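Local coordinates for protein syndapin (Drosophila melanogaster, PDB 3I2W) that binds membrane phospholipids as a homodimer through its F-BAR domain and probably acts in endocytosis and the internalization of plasma membrane proteins, at residues B[127-141]-B[193-207]. Numbering follows the deposited sequence.
Sequences QKPWAKLLAKVEKAK and YEQAIAEITKYNSVY
Trp-130 inserts its indole between Tyr-207 and Ile-200, which cover opposite faces of the ring. On one face the five-membered ring stacks on the Tyr-207 phenol, the centroids 3.7 Å apart and the planes 13° from parallel. On the other, the CD1 methyl of Ile-200 sits 3.7 Å from the centroid of the five-membered ring in a CH-pi contact. With CG anti to the backbone N (chi1 -176°), the indole reaches across to the partner helix, where NE1 gives a fairly straight hydrogen bond to Asn-204 OD1 (3.1 Å). The acceptor lies almost in the indole plane, although the donor is tilted from the carbonyl plane of the amide. Cutting Trp-130 back to an alanine is likely to leave Tyr-207 without its stacking partner, Ile-200 CD1 without the ring face it lies over, and Asn-204 OD1 without this donor. Tyr-207 is gripped at its tip as well: Gln-127, its chain extended beyond CG, runs alongside the phenol and donates from NE2 to OH at 3.0 Å. The same hydroxyl is hydrogen-bonded to Trp-5 O in the N-terminal stretch.

Farther along, Val-137 fits as a knob among Tyr-193, Ala-196, Ile-197 and Ile-200, its CG2 3.8 Å from Ala-196 CB. Small Ala-140 and Ala-196 let the backbones come close here, with Ala-140 CA 4.7 Å from Tyr-193 CA. At that end Lys-141 lies over the face of Tyr-193, CA 3.8 Å from the ring centroid, while the phenol hydroxyl bonds to Val-287 N of the second subunit.

The segments belong to long helices 114-159 and 169-240 of the F-BAR domain, nearly antiparallel here at 161°, their axes approaching to 8.6 Å. Aromatic stacking and two polar anchors thus fasten one end of the contact, whereas aliphatic knobs-into-holes packing carries it onward toward a tyrosine shared with the dimer partner.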
loop_
_atom_site.group_PDB
_atom_site.type_symbol
_atom_site.label_atom_id
_atom_site.label_comp_id
_atom_site.label_asym_id
_atom_site.label_seq_id
_atom_site.Cartn_x
_atom_site.Cartn_y
_atom_site.Cartn_z
ATOM N N GLN B 127 -5.089 28.424 -42.230
ATOM C CA GLN B 127 -6.494 28.859 -42.165
ATOM C C GLN B 127 -6.625 30.286 -42.660
ATOM O O GLN B 127 -7.720 30.711 -43.057
ATOM C CB GLN B 127 -7.011 28.757 -40.739
ATOM C CG GLN B 127 -8.495 28.890 -40.589
ATOM C CD GLN B 127 -8.960 28.722 -39.161
ATOM O OE1 GLN B 127 -8.559 29.470 -38.234
ATOM N NE2 GLN B 127 -9.859 27.746 -38.966
ATOM N N LYS B 128 -5.513 31.018 -42.672
ATOM C CA LYS B 128 -5.525 32.432 -42.995
ATOM C C LYS B 128 -6.303 32.800 -44.293
ATOM O O LYS B 128 -7.311 33.494 -44.202
ATOM C CB LYS B 128 -4.123 32.988 -42.984
ATOM C CG LYS B 128 -4.088 34.452 -43.143
ATOM C CD LYS B 128 -2.678 34.947 -43.242
ATOM C CE LYS B 128 -2.547 36.165 -42.331
ATOM N NZ LYS B 128 -1.352 37.035 -42.655
ATOM N N PRO B 129 -5.880 32.294 -45.485
ATOM C CA PRO B 129 -6.661 32.516 -46.715
ATOM C C PRO B 129 -8.168 32.455 -46.553
ATOM O O PRO B 129 -8.887 33.390 -46.927
ATOM C CB PRO B 129 -6.217 31.361 -47.602
ATOM C CG PRO B 129 -4.828 31.246 -47.299
ATOM C CD PRO B 129 -4.702 31.462 -45.789
ATOM N N TRP B 130 -8.644 31.357 -46.009
ATOM C CA TRP B 130 -10.062 31.123 -45.903
ATOM C C TRP B 130 -10.655 32.043 -44.818
ATOM O O TRP B 130 -11.820 32.412 -44.843
ATOM C CB TRP B 130 -10.221 29.666 -45.554
ATOM C CG TRP B 130 -11.551 29.184 -45.487
ATOM C CD1 TRP B 130 -12.262 28.623 -46.507
ATOM C CD2 TRP B 130 -12.367 29.101 -44.338
ATOM N NE1 TRP B 130 -13.514 28.235 -46.059
ATOM C CE2 TRP B 130 -13.587 28.510 -44.723
ATOM C CE3 TRP B 130 -12.197 29.474 -43.021
ATOM C CZ2 TRP B 130 -14.621 28.276 -43.831
ATOM C CZ3 TRP B 130 -13.269 29.258 -42.111
ATOM C CH2 TRP B 130 -14.443 28.663 -42.527
ATOM N N ALA B 131 -9.840 32.450 -43.865
ATOM C CA ALA B 131 -10.336 33.378 -42.892
ATOM C C ALA B 131 -10.693 34.677 -43.594
ATOM O O ALA B 131 -11.766 35.183 -43.384
ATOM C CB ALA B 131 -9.300 33.601 -41.816
ATOM N N LYS B 132 -9.785 35.222 -44.405
ATOM C CA LYS B 132 -10.096 36.316 -45.317
ATOM C C LYS B 132 -11.427 36.088 -46.042
ATOM O O LYS B 132 -12.423 36.767 -45.766
ATOM C CB LYS B 132 -9.016 36.463 -46.376
ATOM C CG LYS B 132 -7.611 36.814 -45.875
ATOM C CD LYS B 132 -7.626 37.834 -44.719
ATOM C CE LYS B 132 -6.186 38.178 -44.271
ATOM N NZ LYS B 132 -5.320 38.275 -45.507
ATOM N N LEU B 133 -11.476 35.114 -46.944
ATOM C CA LEU B 133 -12.738 34.909 -47.641
ATOM C C LEU B 133 -13.933 34.876 -46.663
ATOM O O LEU B 133 -14.998 35.387 -46.950
ATOM C CB LEU B 133 -12.676 33.748 -48.655
ATOM C CG LEU B 133 -11.371 33.743 -49.484
ATOM C CD1 LEU B 133 -11.296 32.631 -50.446
ATOM C CD2 LEU B 133 -11.102 35.001 -50.238
ATOM N N LEU B 134 -13.771 34.311 -45.486
ATOM C CA LEU B 134 -14.878 34.353 -44.531
ATOM C C LEU B 134 -15.242 35.802 -44.067
ATOM O O LEU B 134 -16.413 36.128 -43.903
ATOM C CB LEU B 134 -14.582 33.446 -43.336
ATOM C CG LEU B 134 -15.752 33.214 -42.400
ATOM C CD1 LEU B 134 -16.789 32.222 -42.966
ATOM C CD2 LEU B 134 -15.227 32.749 -41.106
ATOM N N ALA B 135 -14.210 36.625 -43.866
ATOM C CA ALA B 135 -14.334 38.005 -43.452
ATOM C C ALA B 135 -15.135 38.789 -44.519
ATOM O O ALA B 135 -16.185 39.367 -44.233
ATOM C CB ALA B 135 -12.938 38.620 -43.221
ATOM N N LYS B 136 -14.629 38.787 -45.741
ATOM C CA LYS B 136 -15.385 39.200 -46.882
ATOM C C LYS B 136 -16.813 38.695 -46.822
ATOM O O LYS B 136 -17.733 39.499 -46.791
ATOM C CB LYS B 136 -14.689 38.757 -48.142
ATOM C CG LYS B 136 -13.378 39.496 -48.369
ATOM C CD LYS B 136 -12.877 39.196 -49.783
ATOM C CE LYS B 136 -11.379 39.426 -49.966
ATOM N NZ LYS B 136 -11.054 40.854 -49.720
ATOM N N VAL B 137 -17.045 37.397 -46.747
ATOM C CA VAL B 137 -18.422 37.002 -46.777
ATOM C C VAL B 137 -19.145 37.753 -45.706
ATOM O O VAL B 137 -20.225 38.212 -45.925
ATOM C CB VAL B 137 -18.659 35.505 -46.689
ATOM C CG1 VAL B 137 -20.077 35.203 -46.263
ATOM C CG2 VAL B 137 -18.433 34.872 -48.026
ATOM N N GLU B 138 -18.524 37.954 -44.560
ATOM C CA GLU B 138 -19.229 38.574 -43.450
ATOM C C GLU B 138 -19.507 40.077 -43.603
ATOM O O GLU B 138 -20.556 40.525 -43.182
ATOM C CB GLU B 138 -18.545 38.235 -42.138
ATOM C CG GLU B 138 -18.547 36.730 -41.841
ATOM C CD GLU B 138 -19.923 36.149 -41.458
ATOM O OE1 GLU B 138 -20.293 35.037 -41.954
ATOM O OE2 GLU B 138 -20.629 36.793 -40.648
ATOM N N LYS B 139 -18.586 40.831 -44.205
ATOM C CA LYS B 139 -18.809 42.253 -44.563
ATOM C C LYS B 139 -19.922 42.341 -45.605
ATOM O O LYS B 139 -20.974 42.906 -45.345
ATOM C CB LYS B 139 -17.550 42.937 -45.131
ATOM C CG LYS B 139 -16.783 43.813 -44.156
ATOM C CD LYS B 139 -17.402 45.219 -43.894
ATOM C CE LYS B 139 -17.194 46.242 -45.056
ATOM N NZ LYS B 139 -16.318 45.757 -46.179
ATOM N N ALA B 140 -19.683 41.768 -46.775
ATOM C CA ALA B 140 -20.694 41.589 -47.756
ATOM C C ALA B 140 -22.056 41.209 -47.175
ATOM O O ALA B 140 -23.061 41.757 -47.596
ATOM C CB ALA B 140 -20.243 40.566 -48.755
ATOM N N LYS B 141 -22.123 40.285 -46.235
ATOM C CA LYS B 141 -23.431 39.958 -45.707
ATOM C C LYS B 141 -24.025 41.135 -44.854
ATOM O O LYS B 141 -25.226 41.459 -44.917
ATOM C CB LYS B 141 -23.413 38.615 -44.973
ATOM C CG LYS B 141 -24.259 38.573 -43.712
ATOM C CD LYS B 141 -24.916 37.224 -43.497
ATOM C CE LYS B 141 -25.085 36.896 -41.987
ATOM N NZ LYS B 141 -23.753 36.637 -41.302
ATOM N N TYR B 193 -22.055 40.216 -52.333
ATOM C CA TYR B 193 -22.311 39.127 -51.430
ATOM C C TYR B 193 -22.269 37.782 -52.201
ATOM O O TYR B 193 -21.414 36.954 -51.944
ATOM C CB TYR B 193 -23.594 39.420 -50.631
ATOM C CG TYR B 193 -23.995 38.473 -49.531
ATOM C CD1 TYR B 193 -23.079 37.659 -48.852
ATOM C CD2 TYR B 193 -25.313 38.413 -49.130
ATOM C CE1 TYR B 193 -23.523 36.775 -47.823
ATOM C CE2 TYR B 193 -25.757 37.535 -48.136
ATOM C CZ TYR B 193 -24.870 36.727 -47.495
ATOM O OH TYR B 193 -25.362 35.904 -46.517
ATOM N N GLU B 194 -23.127 37.594 -53.197
ATOM C CA GLU B 194 -23.058 36.432 -54.086
ATOM C C GLU B 194 -21.670 36.156 -54.616
ATOM O O GLU B 194 -21.330 35.044 -54.872
ATOM C CB GLU B 194 -24.002 36.608 -55.268
ATOM C CG GLU B 194 -25.506 36.428 -54.922
ATOM C CD GLU B 194 -26.426 37.091 -55.967
ATOM O OE1 GLU B 194 -25.903 37.538 -57.029
ATOM O OE2 GLU B 194 -27.660 37.163 -55.727
ATOM N N GLN B 195 -20.844 37.150 -54.789
ATOM C CA GLN B 195 -19.539 36.861 -55.335
ATOM C C GLN B 195 -18.582 36.378 -54.268
ATOM O O GLN B 195 -17.559 35.780 -54.570
ATOM C CB GLN B 195 -18.929 38.107 -55.980
ATOM C CG GLN B 195 -19.347 38.361 -57.414
ATOM C CD GLN B 195 -19.476 39.846 -57.658
ATOM O OE1 GLN B 195 -20.470 40.456 -57.253
ATOM N NE2 GLN B 195 -18.461 40.452 -58.286
ATOM N N ALA B 196 -18.883 36.712 -53.032
ATOM C CA ALA B 196 -17.977 36.433 -51.976
ATOM C C ALA B 196 -18.284 34.998 -51.588
ATOM O O ALA B 196 -17.373 34.184 -51.410
ATOM C CB ALA B 196 -18.184 37.395 -50.820
ATOM N N ILE B 197 -19.565 34.670 -51.524
ATOM C CA ILE B 197 -19.947 33.296 -51.321
ATOM C C ILE B 197 -19.381 32.349 -52.385
ATOM O O ILE B 197 -18.819 31.296 -52.082
ATOM C CB ILE B 197 -21.407 33.161 -51.218
ATOM C CG1 ILE B 197 -21.785 33.543 -49.792
ATOM C CG2 ILE B 197 -21.778 31.727 -51.425
ATOM C CD1 ILE B 197 -23.198 33.780 -49.547
ATOM N N ALA B 198 -19.510 32.731 -53.637
ATOM C CA ALA B 198 -18.920 31.962 -54.682
ATOM C C ALA B 198 -17.415 31.825 -54.489
ATOM O O ALA B 198 -16.873 30.787 -54.818
ATOM C CB ALA B 198 -19.240 32.608 -56.059
ATOM N N GLU B 199 -16.740 32.852 -53.982
ATOM C CA GLU B 199 -15.267 32.884 -54.060
ATOM C C GLU B 199 -14.669 31.932 -53.026
ATOM O O GLU B 199 -13.640 31.268 -53.261
ATOM C CB GLU B 199 -14.724 34.290 -53.811
ATOM C CG GLU B 199 -13.445 34.610 -54.552
ATOM C CD GLU B 199 -12.570 35.657 -53.818
ATOM O OE1 GLU B 199 -13.157 36.562 -53.166
ATOM O OE2 GLU B 199 -11.299 35.586 -53.887
ATOM N N ILE B 200 -15.345 31.921 -51.879
ATOM C CA ILE B 200 -15.044 31.096 -50.747
ATOM C C ILE B 200 -15.428 29.685 -51.128
ATOM O O ILE B 200 -14.624 28.790 -50.892
ATOM C CB ILE B 200 -15.755 31.581 -49.424
ATOM C CG1 ILE B 200 -15.342 30.765 -48.216
ATOM C CG2 ILE B 200 -17.228 31.414 -49.486
ATOM C CD1 ILE B 200 -14.295 31.375 -47.416
ATOM N N THR B 201 -16.602 29.477 -51.746
ATOM C CA THR B 201 -17.060 28.099 -52.079
ATOM C C THR B 201 -16.084 27.394 -52.975
ATOM O O THR B 201 -16.066 26.192 -53.034
ATOM C CB THR B 201 -18.492 27.984 -52.671
ATOM O OG1 THR B 201 -19.403 28.729 -51.864
ATOM C CG2 THR B 201 -18.983 26.535 -52.667
ATOM N N LYS B 202 -15.212 28.129 -53.619
ATOM C CA LYS B 202 -14.293 27.448 -54.478
ATOM C C LYS B 202 -12.978 27.183 -53.758
ATOM O O LYS B 202 -12.227 26.270 -54.145
ATOM C CB LYS B 202 -14.149 28.163 -55.842
ATOM C CG LYS B 202 -13.090 29.245 -55.922
ATOM C CD LYS B 202 -12.178 28.998 -57.167
ATOM C CE LYS B 202 -12.822 29.458 -58.503
ATOM N NZ LYS B 202 -12.632 30.930 -58.760
ATOM N N TYR B 203 -12.706 27.959 -52.711
ATOM C CA TYR B 203 -11.532 27.717 -51.869
ATOM C C TYR B 203 -11.726 26.571 -50.879
ATOM O O TYR B 203 -10.750 26.043 -50.408
ATOM C CB TYR B 203 -11.074 28.964 -51.123
ATOM C CG TYR B 203 -9.626 28.905 -50.674
ATOM C CD1 TYR B 203 -8.606 29.056 -51.582
ATOM C CD2 TYR B 203 -9.278 28.733 -49.328
ATOM C CE1 TYR B 203 -7.273 29.019 -51.185
ATOM C CE2 TYR B 203 -7.927 28.691 -48.901
ATOM C CZ TYR B 203 -6.924 28.831 -49.838
ATOM O OH TYR B 203 -5.566 28.802 -49.491
ATOM N N ASN B 204 -12.961 26.174 -50.586
ATOM C CA ASN B 204 -13.201 25.293 -49.499
ATOM C C ASN B 204 -12.337 24.053 -49.544
ATOM O O ASN B 204 -11.839 23.560 -48.522
ATOM C CB ASN B 204 -14.656 24.841 -49.477
ATOM C CG ASN B 204 -15.587 25.868 -48.857
ATOM O OD1 ASN B 204 -15.162 26.913 -48.354
ATOM N ND2 ASN B 204 -16.873 25.564 -48.886
ATOM N N SER B 205 -12.162 23.511 -50.731
ATOM C CA SER B 205 -11.593 22.229 -50.760
ATOM C C SER B 205 -10.104 22.419 -50.547
ATOM O O SER B 205 -9.467 21.613 -49.880
ATOM C CB SER B 205 -11.970 21.555 -52.041
ATOM O OG SER B 205 -11.172 22.098 -53.020
ATOM N N VAL B 206 -9.542 23.500 -51.049
ATOM C CA VAL B 206 -8.140 23.772 -50.743
ATOM C C VAL B 206 -7.926 23.899 -49.239
ATOM O O VAL B 206 -6.919 23.404 -48.718
ATOM C CB VAL B 206 -7.663 25.035 -51.424
ATOM C CG1 VAL B 206 -6.270 25.521 -50.860
ATOM C CG2 VAL B 206 -7.625 24.801 -52.926
ATOM N N TYR B 207 -8.856 24.595 -48.568
ATOM C CA TYR B 207 -8.903 24.762 -47.123
ATOM C C TYR B 207 -8.931 23.388 -46.489
ATOM O O TYR B 207 -8.045 23.040 -45.747
ATOM C CB TYR B 207 -10.169 25.536 -46.748
ATOM C CG TYR B 207 -10.465 25.738 -45.256
ATOM C CD1 TYR B 207 -9.472 26.105 -44.376
ATOM C CD2 TYR B 207 -11.756 25.643 -44.772
ATOM C CE1 TYR B 207 -9.733 26.309 -43.044
ATOM C CE2 TYR B 207 -12.023 25.869 -43.448
ATOM C CZ TYR B 207 -11.005 26.190 -42.579
ATOM O OH TYR B 207 -11.236 26.383 -41.214
#